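Local structure of putative uncharacterized protein (3FAC) at residues Cys28-Arg33 and Tyr58-Arg63; Lys66-Arg71 and Tyr76-Arg81. The protein is of unknown function but belongs to the Gfa family, whose members are generally assigned zinc binding and carbon-sulfur lyase activity. All coordinates share one frame; numbering follows the deposited sequence.

Overall arrangement
Contact 2 lies nearer the centre of the chain, about 6 Å from it against about 13 Å for contact 1, each measured from the contact's own centre. It is a beta hairpin inside the five-stranded antiparallel sheet, most of its touching residues are buried, and main-chain hydrogen bonds and an offset stack of Trp-68 on His-78 hold it. Contact 1 is a surface contact: no hydrogen bond crosses it, and the side chains of three aromatic residues join the turn before helix 31-34 to the end of strand 55-58 and the turn after it. Strand 66-70 ties the two together, since Tyr-58 pairs with His-67 through the backbone, and the His-67 ring meets both Phe-30 and Phe-60.

Contact 1: residues Cys28-Arg33 and Tyr58-Arg63; sequences CSFCRR and YQFGTR
Phe-30 reaches across to Tyr-58 and Phe-60, and the three rings form an aromatic cluster at the surface of this Gfa-family, beta-tent domain. The phenyl group gets there because CG stands anti to the backbone N (chi1 177°), which carries the ring out from the turn that leads into helix 31-34. The CE1 corner of its ring meets the tyrosine: Phe-30 CE1 lies 3.6 Å from Tyr-58 CE2, and the two side chains slide past one another in opposite directions. Their planes are inclined at 39° with centroids 5.3 Å apart, an oblique pairing. The root of Phe-30 serves the other partner. Phe-60 crosses it at a slant, with the ring planes at 55°, and Phe-60 CE2 comes within 3.7 Å of Phe-30 CG. Every touching atom is carbon and no hydrogen bond spans the segments, which identifies the contact as apolar packing. His-67 of the neighbouring strand meets both phenylalanine rings and so connects the cluster to the sheet.

Each segment is also shaped by bonds of its own. On one side, Arg-33 NH1 donates to Ser-29 O at 2.7 Å, the acceptor lying in the guanidinium plane, while Cys-31 forms a disulfide with Cys-26. On the other, a type II' turn from Phe-60 to Arg-63 reverses the chain, with Gly-61 at positive phi, and Gln-59 NE2 donates to Arg-63 O. The cluster closes where Phe-60 CZ rests 3.6 Å from Phe-30 CB.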
loop_
_atom_site.group_PDB
_atom_site.type_symbol
_atom_site.label_atom_id
_atom_site.label_comp_id
_atom_site.label_asym_id
_atom_site.label_seq_id
_atom_site.Cartn_x
_atom_site.Cartn_y
_atom_site.Cartn_z
ATOM N N CYS A 28 -9.172 9.499 -6.450
ATOM C CA CYS A 28 -8.669 10.132 -7.661
ATOM C C CYS A 28 -8.797 9.130 -8.811
ATOM O O CYS A 28 -9.116 7.959 -8.586
ATOM C CB CYS A 28 -7.206 10.553 -7.482
ATOM S SG CYS A 28 -6.046 9.208 -7.161
ATOM N N SER A 29 -8.552 9.579 -10.038
ATOM C CA SER A 29 -8.671 8.701 -11.201
ATOM C C SER A 29 -7.909 7.380 -11.055
ATOM O O SER A 29 -8.358 6.345 -11.544
ATOM C CB SER A 29 -8.207 9.427 -12.470
ATOM O OG SER A 29 -6.835 9.779 -12.398
ATOM N N PHE A 30 -6.763 7.412 -10.381
ATOM C CA PHE A 30 -5.965 6.205 -10.198
ATOM C C PHE A 30 -6.383 5.381 -8.981
ATOM O O PHE A 30 -6.675 4.189 -9.101
ATOM C CB PHE A 30 -4.482 6.564 -10.077
ATOM C CG PHE A 30 -3.587 5.383 -9.807
ATOM C CD1 PHE A 30 -3.397 4.401 -10.769
ATOM C CD2 PHE A 30 -2.918 5.267 -8.593
ATOM C CE1 PHE A 30 -2.550 3.316 -10.527
ATOM C CE2 PHE A 30 -2.072 4.194 -8.337
ATOM C CZ PHE A 30 -1.884 3.213 -9.309
ATOM N N CYS A 31 -6.410 6.010 -7.813
ATOM C CA CYS A 31 -6.774 5.304 -6.592
ATOM C C CYS A 31 -8.159 4.671 -6.681
ATOM O O CYS A 31 -8.375 3.569 -6.180
ATOM C CB CYS A 31 -6.694 6.254 -5.394
ATOM S SG CYS A 31 -5.041 6.984 -5.136
ATOM N N ARG A 32 -9.095 5.358 -7.327
ATOM C CA ARG A 32 -10.443 4.826 -7.474
ATOM C C ARG A 32 -10.365 3.510 -8.237
ATOM O O ARG A 32 -11.182 2.610 -8.028
ATOM C CB ARG A 32 -11.326 5.795 -8.249
ATOM C CG ARG A 32 -11.086 5.784 -9.756
ATOM C CD ARG A 32 -12.095 6.668 -10.452
ATOM N NE ARG A 32 -12.025 8.032 -9.940
ATOM C CZ ARG A 32 -12.934 8.968 -10.179
ATOM N NH1 ARG A 32 -13.996 8.692 -10.926
ATOM N NH2 ARG A 32 -12.777 10.183 -9.670
ATOM N N ARG A 33 -9.383 3.409 -9.130
ATOM C CA ARG A 33 -9.183 2.199 -9.921
ATOM C C ARG A 33 -8.472 1.102 -9.118
ATOM O O ARG A 33 -8.705 -0.084 -9.349
ATOM C CB ARG A 33 -8.401 2.515 -11.205
ATOM C CG ARG A 33 -9.245 3.142 -12.321
ATOM C CD ARG A 33 -8.441 3.258 -13.608
ATOM N NE ARG A 33 -9.224 3.716 -14.757
ATOM C CZ ARG A 33 -9.755 4.931 -14.876
ATOM N NH1 ARG A 33 -9.597 5.825 -13.912
ATOM N NH2 ARG A 33 -10.428 5.256 -15.972
ATOM N N TYR A 58 5.020 2.315 -10.936
ATOM C CA TYR A 58 4.149 3.113 -11.776
ATOM C C TYR A 58 4.123 4.557 -11.305
ATOM O O TYR A 58 3.872 4.833 -10.132
ATOM C CB TYR A 58 2.729 2.559 -11.765
ATOM C CG TYR A 58 1.787 3.361 -12.631
ATOM C CD1 TYR A 58 2.014 3.494 -14.002
ATOM C CD2 TYR A 58 0.665 3.980 -12.087
ATOM C CE1 TYR A 58 1.142 4.223 -14.809
ATOM C CE2 TYR A 58 -0.213 4.710 -12.885
ATOM C CZ TYR A 58 0.033 4.826 -14.244
ATOM O OH TYR A 58 -0.836 5.539 -15.037
ATOM N N GLN A 59 4.386 5.469 -12.235
ATOM C CA GLN A 59 4.392 6.900 -11.956
ATOM C C GLN A 59 3.540 7.620 -12.992
ATOM O O GLN A 59 3.407 7.152 -14.123
ATOM C CB GLN A 59 5.818 7.447 -12.021
ATOM C CG GLN A 59 6.692 7.119 -10.828
ATOM C CD GLN A 59 8.129 7.559 -11.044
ATOM O OE1 GLN A 59 8.910 6.867 -11.695
ATOM N NE2 GLN A 59 8.476 8.726 -10.514
ATOM N N PHE A 60 2.970 8.757 -12.609
ATOM C CA PHE A 60 2.150 9.534 -13.530
ATOM C C PHE A 60 1.944 10.963 -13.034
ATOM O O PHE A 60 2.314 11.297 -11.908
ATOM C CB PHE A 60 0.800 8.838 -13.746
ATOM C CG PHE A 60 -0.117 8.882 -12.553
ATOM C CD1 PHE A 60 -0.964 9.965 -12.349
ATOM C CD2 PHE A 60 -0.144 7.834 -11.645
ATOM C CE1 PHE A 60 -1.827 10.001 -11.258
ATOM C CE2 PHE A 60 -1.004 7.859 -10.551
ATOM C CZ PHE A 60 -1.846 8.944 -10.357
ATOM N N GLY A 61 1.361 11.801 -13.887
ATOM C CA GLY A 61 1.114 13.185 -13.520
ATOM C C GLY A 61 2.391 13.896 -13.121
ATOM O O GLY A 61 3.257 14.155 -13.960
ATOM N N THR A 62 2.513 14.210 -11.836
ATOM C CA THR A 62 3.702 14.882 -11.329
ATOM C C THR A 62 4.845 13.885 -11.184
ATOM O O THR A 62 5.990 14.274 -10.963
ATOM C CB THR A 62 3.445 15.516 -9.952
ATOM O OG1 THR A 62 3.095 14.489 -9.015
ATOM C CG2 THR A 62 2.311 16.529 -10.030
ATOM N N ARG A 63 4.529 12.599 -11.317
ATOM C CA ARG A 63 5.526 11.541 -11.185
ATOM C C ARG A 63 6.190 11.639 -9.818
ATOM O O ARG A 63 7.324 11.196 -9.625
ATOM C CB ARG A 63 6.584 11.648 -12.289
ATOM C CG ARG A 63 6.042 11.413 -13.689
ATOM C CD ARG A 63 7.123 11.582 -14.743
ATOM N NE ARG A 63 8.064 10.462 -14.801
ATOM C CZ ARG A 63 7.786 9.265 -15.313
ATOM N NH1 ARG A 63 6.582 9.016 -15.816
ATOM N NH2 ARG A 63 8.720 8.322 -15.341
#

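Contact 2: residues Lys66-Arg71 and Tyr76-Arg81; sequences KHWFCR and YTHHQR
Tyr-76 meets the opposing strand at the edge of its ring, where CD1 lies 3.7 Å from Trp-68 O. Its hydroxyl turns back along its own strand: Tyr-76 OH and His-79 ND1 are 2.7 Å apart and hydrogen-bonded, which helps fix the rotation of that imidazole, while Arg-34 makes a cation-pi contact with the phenol. At Thr-77 the pairing is poor, its N giving only a weak bond to Trp-68 O, but OG1 is hydrogen-bonded to His-78 ND1 and steadies the next ring. His-78, its CG between the backbone N and the carbonyl carbon (chi1 65°), brings its ring into an offset stack with the five-membered ring of Trp-68, centroids 4.5 Å apart and planes at 15°. Trp-68 CD1 sits over one imidazole face, toward the rim, and Tyr-88 meets the same histidine edge-to-face. Replacing Trp-68 with an alanine would probably strip His-78 of its stacking partner and open a gap over that face. In the backbone, Trp-68 N donates to His-78 O at 3.1 Å, nearly in line with the carbonyl bond. His-79 forms a non-hydrogen-bonded pair with His-67; His-67 ND1 approaches His-79 CB to 3.4 Å near the plane of the His-67 ring. Gln-80 lies alongside Lys-66 on the opposite sheet face, with its CB 3.6 Å from Lys-66 CG, and its O accepts from Lys-66 N. Strand axes 4.5 Å apart at 167° show antiparallel neighbours, and the short connection between strands 66-70 and 76-80 makes them a beta hairpin within the five-stranded sheet of this Gfa-family domain.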
loop_
_atom_site.group_PDB
_atom_site.type_symbol
_atom_site.label_atom_id
_atom_site.label_comp_id
_atom_site.label_asym_id
_atom_site.label_seq_id
_atom_site.Cartn_x
_atom_site.Cartn_y
_atom_site.Cartn_z
ATOM N N LYS A 66 4.984 7.296 -5.924
ATOM C CA LYS A 66 5.547 6.064 -6.455
ATOM C C LYS A 66 4.614 4.921 -6.074
ATOM O O LYS A 66 4.384 4.665 -4.894
ATOM C CB LYS A 66 6.939 5.811 -5.874
ATOM C CG LYS A 66 7.760 7.071 -5.662
ATOM C CD LYS A 66 9.223 6.846 -5.999
ATOM C CE LYS A 66 9.446 6.922 -7.499
ATOM N NZ LYS A 66 9.115 8.282 -8.009
ATOM N N HIS A 67 4.078 4.238 -7.079
ATOM C CA HIS A 67 3.157 3.138 -6.845
ATOM C C HIS A 67 3.795 1.811 -7.248
ATOM O O HIS A 67 4.326 1.687 -8.346
ATOM C CB HIS A 67 1.879 3.373 -7.653
ATOM C CG HIS A 67 1.328 4.760 -7.522
ATOM N ND1 HIS A 67 0.914 5.286 -6.318
ATOM C CD2 HIS A 67 1.121 5.728 -8.446
ATOM C CE1 HIS A 67 0.474 6.519 -6.505
ATOM N NE2 HIS A 67 0.589 6.811 -7.789
ATOM N N TRP A 68 3.752 0.821 -6.361
ATOM C CA TRP A 68 4.325 -0.484 -6.675
ATOM C C TRP A 68 3.253 -1.561 -6.642
ATOM O O TRP A 68 2.303 -1.480 -5.863
ATOM C CB TRP A 68 5.419 -0.865 -5.678
ATOM C CG TRP A 68 6.384 0.226 -5.375
ATOM C CD1 TRP A 68 6.223 1.228 -4.463
ATOM C CD2 TRP A 68 7.654 0.445 -5.993
ATOM N NE1 TRP A 68 7.315 2.059 -4.475
ATOM C CE2 TRP A 68 8.209 1.602 -5.408
ATOM C CE3 TRP A 68 8.377 -0.224 -6.989
ATOM C CZ2 TRP A 68 9.460 2.109 -5.786
ATOM C CZ3 TRP A 68 9.627 0.281 -7.367
ATOM C CH2 TRP A 68 10.152 1.436 -6.765
ATOM N N PHE A 69 3.408 -2.567 -7.496
ATOM C CA PHE A 69 2.469 -3.681 -7.544
ATOM C C PHE A 69 3.185 -4.920 -8.064
ATOM O O PHE A 69 4.087 -4.825 -8.897
ATOM C CB PHE A 69 1.254 -3.331 -8.417
ATOM C CG PHE A 69 1.539 -3.293 -9.893
ATOM C CD1 PHE A 69 1.611 -4.468 -10.638
ATOM C CD2 PHE A 69 1.708 -2.077 -10.548
ATOM C CE1 PHE A 69 1.843 -4.437 -12.008
ATOM C CE2 PHE A 69 1.942 -2.034 -11.922
ATOM C CZ PHE A 69 2.009 -3.218 -12.653
ATOM N N CYS A 70 2.796 -6.077 -7.544
ATOM C CA CYS A 70 3.391 -7.348 -7.937
ATOM C C CYS A 70 3.106 -7.664 -9.407
ATOM O O CYS A 70 1.955 -7.688 -9.824
ATOM C CB CYS A 70 2.841 -8.456 -7.042
ATOM S SG CYS A 70 3.486 -10.091 -7.414
ATOM N N ARG A 71 4.154 -7.917 -10.187
ATOM C CA ARG A 71 3.993 -8.206 -11.616
ATOM C C ARG A 71 3.277 -9.524 -11.904
ATOM O O ARG A 71 2.758 -9.726 -13.001
ATOM C CB ARG A 71 5.362 -8.217 -12.314
ATOM C CG ARG A 71 6.257 -9.373 -11.894
ATOM C CD ARG A 71 7.718 -9.155 -12.282
ATOM N NE ARG A 71 7.925 -9.151 -13.727
ATOM C CZ ARG A 71 7.814 -10.220 -14.513
ATOM N NH1 ARG A 71 7.496 -11.403 -14.000
ATOM N NH2 ARG A 71 8.021 -10.105 -15.821
ATOM N N TYR A 76 -1.540 -4.619 -5.492
ATOM C CA TYR A 76 -0.912 -3.385 -5.032
ATOM C C TYR A 76 -0.417 -3.553 -3.591
ATOM O O TYR A 76 -1.212 -3.778 -2.679
ATOM C CB TYR A 76 -1.937 -2.247 -5.120
ATOM C CG TYR A 76 -1.820 -1.175 -4.059
ATOM C CD1 TYR A 76 -0.699 -0.342 -3.991
ATOM C CD2 TYR A 76 -2.860 -0.958 -3.153
ATOM C CE1 TYR A 76 -0.623 0.686 -3.049
ATOM C CE2 TYR A 76 -2.796 0.065 -2.209
ATOM C CZ TYR A 76 -1.677 0.885 -2.163
ATOM O OH TYR A 76 -1.629 1.917 -1.248
ATOM N N THR A 77 0.892 -3.439 -3.393
ATOM C CA THR A 77 1.480 -3.582 -2.064
ATOM C C THR A 77 1.531 -2.262 -1.297
ATOM O O THR A 77 0.879 -2.106 -0.261
ATOM C CB THR A 77 2.926 -4.144 -2.138
ATOM O OG1 THR A 77 3.711 -3.329 -3.017
ATOM C CG2 THR A 77 2.929 -5.577 -2.649
ATOM N N HIS A 78 2.309 -1.315 -1.810
ATOM C CA HIS A 78 2.470 -0.015 -1.166
ATOM C C HIS A 78 2.858 1.056 -2.181
ATOM O O HIS A 78 3.127 0.753 -3.343
ATOM C CB HIS A 78 3.564 -0.099 -0.101
ATOM C CG HIS A 78 4.926 -0.373 -0.663
ATOM N ND1 HIS A 78 5.239 -1.542 -1.321
ATOM C CD2 HIS A 78 6.046 0.387 -0.694
ATOM C CE1 HIS A 78 6.493 -1.493 -1.732
ATOM N NE2 HIS A 78 7.006 -0.332 -1.365
ATOM N N HIS A 79 2.895 2.306 -1.729
ATOM C CA HIS A 79 3.272 3.422 -2.588
ATOM C C HIS A 79 3.787 4.598 -1.770
ATOM O O HIS A 79 3.462 4.739 -0.593
ATOM C CB HIS A 79 2.081 3.891 -3.429
ATOM C CG HIS A 79 1.011 4.573 -2.635
ATOM N ND1 HIS A 79 0.107 3.884 -1.857
ATOM C CD2 HIS A 79 0.706 5.886 -2.497
ATOM C CE1 HIS A 79 -0.712 4.743 -1.275
ATOM N NE2 HIS A 79 -0.370 5.964 -1.647
ATOM N N GLN A 80 4.596 5.438 -2.402
ATOM C CA GLN A 80 5.140 6.611 -1.737
ATOM C C GLN A 80 4.238 7.796 -2.055
ATOM O O GLN A 80 4.324 8.377 -3.137
ATOM C CB GLN A 80 6.563 6.892 -2.223
ATOM C CG GLN A 80 7.206 8.110 -1.578
ATOM C CD GLN A 80 8.610 8.369 -2.090
ATOM O OE1 GLN A 80 9.502 7.532 -1.938
ATOM N NE2 GLN A 80 8.812 9.532 -2.703
ATOM N N ARG A 81 3.370 8.137 -1.106
ATOM C CA ARG A 81 2.433 9.244 -1.256
ATOM C C ARG A 81 3.022 10.440 -1.994
ATOM O O ARG A 81 4.235 10.678 -1.968
ATOM C CB ARG A 81 1.938 9.710 0.114
ATOM C CG ARG A 81 1.117 8.687 0.873
ATOM C CD ARG A 81 0.514 9.306 2.127
ATOM N NE ARG A 81 -0.321 8.361 2.862
ATOM C CZ ARG A 81 -1.408 7.773 2.367
ATOM N NH1 ARG A 81 -1.800 8.027 1.124
ATOM N NH2 ARG A 81 -2.106 6.930 3.119
#